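Kinase-associated protein B (Bacillus cereus, PDB 1Y71) is of unknown function, though its name and family suggest a kinase-associated role, built on an SH3-like beta domain followed by two helices. Local coordinates at residues B[23-35]-B[67-81]. Numbering follows the deposited sequence.
Sequences YIGEVTNSRPGSY and ALAFREQTNIPEQMV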
ATOM      1  N   TYR B  23      -9.088  -3.811   7.886  1.00 20.58           N
ATOM      2  CA  TYR B  23      -8.446  -3.483   6.611  1.00 20.35           C
ATOM      3  C   TYR B  23      -7.990  -2.029   6.534  1.00 20.56           C
ATOM      4  O   TYR B  23      -8.552  -1.150   7.185  1.00 21.83           O
ATOM      5  CB  TYR B  23      -9.456  -3.748   5.437  1.00 18.83           C
ATOM      6  CG  TYR B  23      -9.992  -5.171   5.453  1.00 18.85           C
ATOM      7  CD1 TYR B  23      -9.301  -6.184   4.823  1.00 17.13           C
ATOM      8  CD2 TYR B  23     -11.125  -5.517   6.210  1.00 17.21           C
ATOM      9  CE1 TYR B  23      -9.759  -7.500   4.870  1.00 21.31           C
ATOM     10  CE2 TYR B  23     -11.584  -6.823   6.267  1.00 19.63           C
ATOM     11  CZ  TYR B  23     -10.907  -7.810   5.589  1.00 18.39           C
ATOM     12  OH  TYR B  23     -11.333  -9.122   5.643  1.00 19.82           O
ATOM     13  N   ILE B  24      -6.976  -1.779   5.714  1.00 19.76           N
ATOM     14  CA  ILE B  24      -6.669  -0.413   5.264  1.00 20.25           C
ATOM     15  C   ILE B  24      -7.304  -0.281   3.905  1.00 19.47           C
ATOM     16  O   ILE B  24      -7.210  -1.203   3.057  1.00 19.13           O
ATOM     17  CB  ILE B  24      -5.139  -0.167   5.204  1.00 18.69           C
ATOM     18  CG1 ILE B  24      -4.590  -0.214   6.628  1.00 18.68           C
ATOM     19  CG2 ILE B  24      -4.781   1.128   4.395  1.00 20.90           C
ATOM     20  CD1 ILE B  24      -3.102  -0.523   6.739  1.00 18.37           C
ATOM     21  N   GLY B  25      -7.954   0.852   3.678  1.00 20.98           N
ATOM     22  CA  GLY B  25      -8.618   1.080   2.385  1.00 20.36           C
ATOM     23  C   GLY B  25      -8.795   2.533   2.039  1.00 22.26           C
ATOM     24  O   GLY B  25      -8.287   3.424   2.716  1.00 21.19           O
ATOM     25  N   GLU B  26      -9.522   2.770   0.967  1.00 21.19           N
ATOM     26  CA  GLU B  26      -9.763   4.125   0.511  1.00 22.29           C
ATOM     27  C   GLU B  26     -11.271   4.391   0.435  1.00 21.28           C
ATOM     28  O   GLU B  26     -12.016   3.567  -0.085  1.00 21.61           O
ATOM     29  CB  GLU B  26      -9.071   4.319  -0.853  1.00 21.95           C
ATOM     30  CG  GLU B  26      -9.251   5.695  -1.439  1.00 25.59           C
ATOM     31  CD  GLU B  26      -8.874   5.760  -2.895  1.00 28.19           C
ATOM     32  OE1 GLU B  26      -8.617   4.705  -3.525  1.00 25.84           O
ATOM     33  OE2 GLU B  26      -8.858   6.893  -3.412  1.00 30.01           O
ATOM     34  N   VAL B  27     -11.726   5.496   1.008  1.00 20.70           N
ATOM     35  CA  VAL B  27     -13.140   5.859   0.900  1.00 21.94           C
ATOM     36  C   VAL B  27     -13.439   6.190  -0.566  1.00 23.41           C
ATOM     37  O   VAL B  27     -12.772   7.038  -1.157  1.00 24.11           O
ATOM     38  CB  VAL B  27     -13.503   7.032   1.842  1.00 21.34           C
ATOM     39  CG1 VAL B  27     -14.940   7.551   1.580  1.00 21.57           C
ATOM     40  CG2 VAL B  27     -13.321   6.605   3.316  1.00 20.76           C
ATOM     41  N   THR B  28     -14.395   5.482  -1.162  1.00 25.79           N
ATOM     42  CA  THR B  28     -14.780   5.752  -2.552  1.00 28.42           C
ATOM     43  C   THR B  28     -16.219   6.290  -2.706  1.00 30.18           C
ATOM     44  O   THR B  28     -16.594   6.768  -3.776  1.00 29.93           O
ATOM     45  CB  THR B  28     -14.570   4.532  -3.481  1.00 28.12           C
ATOM     46  OG1 THR B  28     -15.470   3.494  -3.114  1.00 30.59           O
ATOM     47  CG2 THR B  28     -13.121   3.992  -3.400  1.00 30.06           C
ATOM     48  N   ASN B  29     -17.014   6.214  -1.649  1.00 32.72           N
ATOM     49  CA  ASN B  29     -18.367   6.792  -1.661  1.00 35.47           C
ATOM     50  C   ASN B  29     -18.881   6.871  -0.225  1.00 36.73           C
ATOM     51  O   ASN B  29     -18.500   6.063   0.629  1.00 35.16           O
ATOM     52  CB  ASN B  29     -19.320   5.956  -2.550  1.00 35.90           C
ATOM     53  CG  ASN B  29     -20.567   6.735  -3.038  1.00 39.77           C
ATOM     54  OD1 ASN B  29     -20.556   7.967  -3.203  1.00 42.64           O
ATOM     55  ND2 ASN B  29     -21.647   5.993  -3.297  1.00 42.48           N
ATOM     56  N   SER B  30     -19.737   7.865   0.017  1.00 38.78           N
ATOM     57  CA  SER B  30     -20.442   8.033   1.277  1.00 41.24           C
ATOM     58  C   SER B  30     -21.928   7.788   1.049  1.00 42.43           C
ATOM     59  O   SER B  30     -22.426   7.800  -0.089  1.00 42.79           O
ATOM     60  CB  SER B  30     -20.277   9.458   1.823  1.00 41.56           C
ATOM     61  OG  SER B  30     -18.920   9.848   1.958  1.00 43.56           O
ATOM     62  N   ARG B  31     -22.622   7.587   2.158  1.00 43.77           N
ATOM     63  CA  ARG B  31     -24.063   7.409   2.208  1.00 45.29           C
ATOM     64  C   ARG B  31     -24.380   7.425   3.687  1.00 44.42           C
ATOM     65  O   ARG B  31     -23.519   7.081   4.489  1.00 44.59           O
ATOM     66  CB  ARG B  31     -24.444   6.048   1.613  1.00 45.51           C
ATOM     67  CG  ARG B  31     -25.719   5.385   2.179  1.00 47.51           C
ATOM     68  CD  ARG B  31     -25.992   4.050   1.489  1.00 47.91           C
ATOM     69  NE  ARG B  31     -24.860   3.132   1.634  1.00 53.05           N
ATOM     70  CZ  ARG B  31     -23.814   3.072   0.811  1.00 54.97           C
ATOM     71  NH1 ARG B  31     -23.721   3.876  -0.245  1.00 55.66           N
ATOM     72  NH2 ARG B  31     -22.846   2.199   1.055  1.00 57.14           N
ATOM     73  N   PRO B  32     -25.602   7.858   4.052  1.00 44.00           N
ATOM     74  CA  PRO B  32     -26.205   7.703   5.377  1.00 42.82           C
ATOM     75  C   PRO B  32     -25.646   6.566   6.253  1.00 41.34           C
ATOM     76  O   PRO B  32     -25.986   5.376   6.076  1.00 40.90           O
ATOM     77  CB  PRO B  32     -27.685   7.465   5.032  1.00 43.05           C
ATOM     78  CG  PRO B  32     -27.902   8.329   3.768  1.00 43.73           C
ATOM     79  CD  PRO B  32     -26.521   8.590   3.150  1.00 44.33           C
ATOM     80  N   GLY B  33     -24.782   6.951   7.188  1.00 39.86           N
ATOM     81  CA  GLY B  33     -24.279   6.026   8.198  1.00 38.21           C
ATOM     82  C   GLY B  33     -23.181   5.050   7.801  1.00 37.04           C
ATOM     83  O   GLY B  33     -22.788   4.200   8.603  1.00 35.62           O
ATOM     84  N   SER B  34     -22.673   5.167   6.574  1.00 36.11           N
ATOM     85  CA  SER B  34     -21.688   4.210   6.111  1.00 35.09           C
ATOM     86  C   SER B  34     -20.801   4.771   4.999  1.00 33.68           C
ATOM     87  O   SER B  34     -21.064   5.835   4.452  1.00 32.45           O
ATOM     88  CB  SER B  34     -22.377   2.908   5.669  1.00 35.71           C
ATOM     89  OG  SER B  34     -23.101   3.079   4.457  1.00 38.79           O
ATOM     90  N   TYR B  35     -19.732   4.040   4.711  1.00 32.26           N
ATOM     91  CA  TYR B  35     -18.806   4.377   3.650  1.00 31.69           C
ATOM     92  C   TYR B  35     -18.547   3.151   2.823  1.00 30.10           C
ATOM     93  O   TYR B  35     -18.447   2.056   3.362  1.00 28.91           O
ATOM     94  CB  TYR B  35     -17.487   4.876   4.243  1.00 32.94           C
ATOM     95  CG  TYR B  35     -17.668   6.174   4.978  1.00 35.84           C
ATOM     96  CD1 TYR B  35     -17.653   7.383   4.283  1.00 35.23           C
ATOM     97  CD2 TYR B  35     -17.890   6.196   6.372  1.00 36.89           C
ATOM     98  CE1 TYR B  35     -17.848   8.578   4.922  1.00 36.55           C
ATOM     99  CE2 TYR B  35     -18.090   7.404   7.033  1.00 38.18           C
ATOM    100  CZ  TYR B  35     -18.062   8.596   6.292  1.00 38.49           C
ATOM    101  OH  TYR B  35     -18.248   9.817   6.908  1.00 38.68           O
ATOM    102  N   ALA B  67     -10.732 -13.180   3.942  1.00 23.57           N
ATOM    103  CA  ALA B  67     -10.510 -11.732   3.945  1.00 22.83           C
ATOM    104  C   ALA B  67     -11.130 -11.081   2.721  1.00 22.28           C
ATOM    105  O   ALA B  67     -11.280 -11.736   1.673  1.00 23.23           O
ATOM    106  CB  ALA B  67      -8.991 -11.407   4.002  1.00 23.00           C
ATOM    107  N   LEU B  68     -11.504  -9.811   2.828  1.00 20.40           N
ATOM    108  CA  LEU B  68     -11.849  -9.052   1.638  1.00 20.55           C
ATOM    109  C   LEU B  68     -10.653  -9.048   0.667  1.00 20.40           C
ATOM    110  O   LEU B  68      -9.472  -9.019   1.087  1.00 20.58           O
ATOM    111  CB  LEU B  68     -12.229  -7.631   2.002  1.00 20.05           C
ATOM    112  CG  LEU B  68     -13.433  -7.504   2.942  1.00 20.57           C
ATOM    113  CD1 LEU B  68     -13.625  -6.035   3.374  1.00 20.76           C
ATOM    114  CD2 LEU B  68     -14.705  -8.093   2.270  1.00 23.07           C
ATOM    115  N   ALA B  69     -10.963  -9.062  -0.621  1.00 21.02           N
ATOM    116  CA  ALA B  69      -9.940  -9.151  -1.666  1.00 20.54           C
ATOM    117  C   ALA B  69      -9.374  -7.775  -1.979  1.00 20.66           C
ATOM    118  O   ALA B  69      -9.990  -6.777  -1.659  1.00 19.23           O
ATOM    119  CB  ALA B  69     -10.526  -9.791  -2.926  1.00 21.29           C
ATOM    120  N   PHE B  70      -8.207  -7.745  -2.647  1.00 19.79           N
ATOM    121  CA  PHE B  70      -7.581  -6.500  -3.061  1.00 20.21           C
ATOM    122  C   PHE B  70      -8.509  -5.692  -3.973  1.00 20.22           C
ATOM    123  O   PHE B  70      -9.039  -6.201  -4.979  1.00 20.18           O
ATOM    124  CB  PHE B  70      -6.177  -6.758  -3.707  1.00 19.62           C
ATOM    125  CG  PHE B  70      -5.500  -5.507  -4.146  1.00 20.72           C
ATOM    126  CD1 PHE B  70      -5.226  -4.497  -3.224  1.00 15.29           C
ATOM    127  CD2 PHE B  70      -5.219  -5.285  -5.498  1.00 20.51           C
ATOM    128  CE1 PHE B  70      -4.617  -3.291  -3.630  1.00 20.98           C
ATOM    129  CE2 PHE B  70      -4.616  -4.098  -5.899  1.00 18.22           C
ATOM    130  CZ  PHE B  70      -4.336  -3.096  -4.965  1.00 19.81           C
ATOM    131  N   ARG B  71      -8.745  -4.443  -3.588  1.00 20.42           N
ATOM    132  CA  ARG B  71      -9.654  -3.553  -4.316  1.00 21.04           C
ATOM    133  C   ARG B  71     -11.127  -3.943  -4.254  1.00 22.20           C
ATOM    134  O   ARG B  71     -11.952  -3.285  -4.900  1.00 20.18           O
ATOM    135  CB  ARG B  71      -9.220  -3.321  -5.776  1.00 21.54           C
ATOM    136  CG  ARG B  71      -7.802  -2.823  -5.877  1.00 23.66           C
ATOM    137  CD  ARG B  71      -7.447  -2.290  -7.252  1.00 30.37           C
ATOM    138  NE  ARG B  71      -7.566  -3.298  -8.289  1.00 35.73           N
ATOM    139  CZ  ARG B  71      -8.616  -3.425  -9.114  1.00 43.57           C
ATOM    140  NH1 ARG B  71      -9.678  -2.605  -9.022  1.00 44.91           N
ATOM    141  NH2 ARG B  71      -8.616  -4.392 -10.037  1.00 45.39           N
ATOM    142  N   GLU B  72     -11.472  -4.963  -3.451  1.00 21.98           N
ATOM    143  CA  GLU B  72     -12.886  -5.240  -3.171  1.00 22.59           C
ATOM    144  C   GLU B  72     -13.502  -3.967  -2.564  1.00 23.32           C
ATOM    145  O   GLU B  72     -12.845  -3.286  -1.803  1.00 23.13           O
ATOM    146  CB  GLU B  72     -13.028  -6.431  -2.221  1.00 22.16           C
ATOM    147  CG  GLU B  72     -14.503  -6.838  -1.940  1.00 22.64           C
ATOM    148  CD  GLU B  72     -14.693  -8.329  -1.516  1.00 23.76           C
ATOM    149  OE1 GLU B  72     -13.723  -9.105  -1.341  1.00 24.10           O
ATOM    150  OE2 GLU B  72     -15.862  -8.729  -1.386  1.00 25.80           O
ATOM    151  N   GLN B  73     -14.722  -3.605  -2.943  1.00 23.09           N
ATOM    152  CA  GLN B  73     -15.352  -2.424  -2.347  1.00 25.62           C
ATOM    153  C   GLN B  73     -16.508  -2.934  -1.503  1.00 26.54           C
ATOM    154  O   GLN B  73     -17.337  -3.759  -1.957  1.00 25.51           O
ATOM    155  CB  GLN B  73     -15.793  -1.381  -3.389  1.00 25.88           C
ATOM    156  CG  GLN B  73     -14.677  -0.997  -4.379  1.00 26.74           C
ATOM    157  CD  GLN B  73     -14.801   0.391  -5.013  1.00 29.22           C
ATOM    158  OE1 GLN B  73     -15.888   0.965  -5.149  1.00 37.34           O
ATOM    159  NE2 GLN B  73     -13.673   0.920  -5.439  1.00 33.22           N
ATOM    160  N   THR B  74     -16.499  -2.538  -0.241  1.00 27.18           N
ATOM    161  CA  THR B  74     -17.476  -3.055   0.701  1.00 28.95           C
ATOM    162  C   THR B  74     -18.025  -1.887   1.510  1.00 28.92           C
ATOM    163  O   THR B  74     -17.317  -0.938   1.812  1.00 28.39           O
ATOM    164  CB  THR B  74     -16.912  -4.234   1.583  1.00 30.00           C
ATOM    165  OG1 THR B  74     -16.336  -3.744   2.789  1.00 34.04           O
ATOM    166  CG2 THR B  74     -15.854  -5.040   0.833  1.00 29.03           C
ATOM    167  N   ASN B  75     -19.316  -1.952   1.788  1.00 29.77           N
ATOM    168  CA  ASN B  75     -19.989  -1.011   2.664  1.00 29.65           C
ATOM    169  C   ASN B  75     -19.667  -1.248   4.137  1.00 28.50           C
ATOM    170  O   ASN B  75     -19.821  -2.360   4.643  1.00 27.80           O
ATOM    171  CB  ASN B  75     -21.493  -1.088   2.446  1.00 30.56           C
ATOM    172  CG  ASN B  75     -22.230   0.016   3.164  1.00 35.16           C
ATOM    173  OD1 ASN B  75     -21.816   1.182   3.113  1.00 42.38           O
ATOM    174  ND2 ASN B  75     -23.340  -0.323   3.805  1.00 39.30           N
ATOM    175  N   ILE B  76     -19.214  -0.192   4.814  1.00 28.05           N
ATOM    176  CA  ILE B  76     -18.817  -0.289   6.226  1.00 28.30           C
ATOM    177  C   ILE B  76     -19.488   0.807   7.024  1.00 28.10           C
ATOM    178  O   ILE B  76     -19.385   1.982   6.661  1.00 28.18           O
ATOM    179  CB  ILE B  76     -17.244  -0.271   6.386  1.00 27.85           C
ATOM    180  CG1 ILE B  76     -16.630  -1.434   5.613  1.00 28.37           C
ATOM    181  CG2 ILE B  76     -16.791  -0.356   7.875  1.00 27.41           C
ATOM    182  CD1 ILE B  76     -15.136  -1.457   5.634  1.00 27.80           C
ATOM    183  N   PRO B  77     -20.143   0.438   8.151  1.00 28.84           N
ATOM    184  CA  PRO B  77     -20.804   1.454   8.978  1.00 28.80           C
ATOM    185  C   PRO B  77     -19.764   2.473   9.447  1.00 28.79           C
ATOM    186  O   PRO B  77     -18.610   2.101   9.731  1.00 26.68           O
ATOM    187  CB  PRO B  77     -21.358   0.649  10.168  1.00 29.59           C
ATOM    188  CG  PRO B  77     -21.392  -0.765   9.716  1.00 28.67           C
ATOM    189  CD  PRO B  77     -20.258  -0.910   8.740  1.00 29.21           C
ATOM    190  N   GLU B  78     -20.179   3.728   9.547  1.00 28.56           N
ATOM    191  CA  GLU B  78     -19.268   4.844   9.822  1.00 30.63           C
ATOM    192  C   GLU B  78     -18.506   4.749  11.160  1.00 29.78           C
ATOM    193  O   GLU B  78     -17.407   5.288  11.284  1.00 30.06           O
ATOM    194  CB  GLU B  78     -19.983   6.197   9.669  1.00 29.91           C
ATOM    195  CG  GLU B  78     -20.940   6.522  10.812  1.00 33.96           C
ATOM    196  CD  GLU B  78     -21.952   7.647  10.497  1.00 34.55           C
ATOM    197  OE1 GLU B  78     -21.920   8.228   9.379  1.00 38.36           O
ATOM    198  OE2 GLU B  78     -22.800   7.934  11.394  1.00 42.40           O
ATOM    199  N   GLN B  79     -19.073   4.047  12.131  1.00 29.58           N
ATOM    200  CA  GLN B  79     -18.464   3.893  13.468  1.00 29.89           C
ATOM    201  C   GLN B  79     -17.236   2.999  13.403  1.00 28.46           C
ATOM    202  O   GLN B  79     -16.382   3.025  14.304  1.00 27.92           O
ATOM    203  CB  GLN B  79     -19.432   3.213  14.454  1.00 30.83           C
ATOM    204  CG  GLN B  79     -20.909   3.506  14.200  1.00 35.15           C
ATOM    205  CD  GLN B  79     -21.638   2.351  13.541  1.00 39.31           C
ATOM    206  OE1 GLN B  79     -21.656   1.231  14.055  1.00 41.12           O
ATOM    207  NE2 GLN B  79     -22.270   2.627  12.420  1.00 41.57           N
HETATM  208  N   MSE B  80     -17.179   2.187  12.348  1.00 26.86           N
HETATM  209  CA  MSE B  80     -16.143   1.173  12.210  1.00 25.53           C
HETATM  210  C   MSE B  80     -15.053   1.664  11.246  1.00 24.57           C
HETATM  211  O   MSE B  80     -14.168   0.890  10.876  1.00 22.92           O
HETATM  212  CB  MSE B  80     -16.761  -0.158  11.718  1.00 25.27           C
HETATM  213  CG  MSE B  80     -17.982  -0.606  12.545  1.00 27.69           C
HETATM  214 SE   MSE B  80     -17.452  -0.820  14.409  0.90 33.34          SE
HETATM  215  CE  MSE B  80     -16.751  -2.610  14.345  1.00 29.72           C
ATOM    216  N   VAL B  81     -15.162   2.924  10.817  1.00 23.70           N
ATOM    217  CA  VAL B  81     -14.188   3.539   9.915  1.00 23.51           C
ATOM    218  C   VAL B  81     -13.348   4.597  10.666  1.00 24.45           C
ATOM    219  O   VAL B  81     -13.896   5.439  11.405  1.00 24.44           O
ATOM    220  CB  VAL B  81     -14.860   4.154   8.632  1.00 22.94           C
ATOM    221  CG1 VAL B  81     -13.798   4.782   7.690  1.00 21.15           C
ATOM    222  CG2 VAL B  81     -15.644   3.096   7.859  1.00 24.08           C
TER
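Asn75 meets Arg31 and Ser34 through torsions that converge on one oxygen: CG of Asn75 lies opposite its backbone N, beside the carbonyl carbon (chi1 -171°), and Ser34 OG sits between its backbone N and carbonyl carbon. Arg31 is extended as far as CD and then turns at chi3 (58°), bringing NH2 to Asn75. Asn75 OD1 thus accepts two bonds. Ser34 OG donates in the carbonyl plane, on a lone pair, at 2.7 Å from Asn75 OD1. Arg31 NH2 comes from above that plane in a bent bond (N-H...acceptor angle 134°), and its positive charge would probably polarise the carbonyl. The general principle is that a short edge strand, distant in sequence, is fixed beside a hairpin by a few backbone bonds and by side chains from the turn. Tyr35 and Ile76 form an antiparallel hydrogen-bonded pair, Tyr35 N giving to Ile76 O and Ile76 N to Tyr35 O. Glu78 N donates to Gly33 O, within the type II turn Arg31-Ser34, at 2.8 Å. Beside it, the ring of Tyr35 brings CE2 to 3.5 Å from Glu78 CB. Outside the contact, Phe8 bonds the Tyr35 hydroxyl through its backbone N and sets its ring edge-to-face against that of Tyr35. At the far end Leu68 CD1 lies over one face of the Tyr23 ring, 3.9 Å from its centroid, a CH-pi contact, while Leu68 N donates to Tyr23 OH. Through the Tyr35-Ile76 pair, residues 73-77 join the sheet as an outermost strand within this chain, antiparallel to 34-42, consistent with the strongly bent sheet of an SH3-like fold.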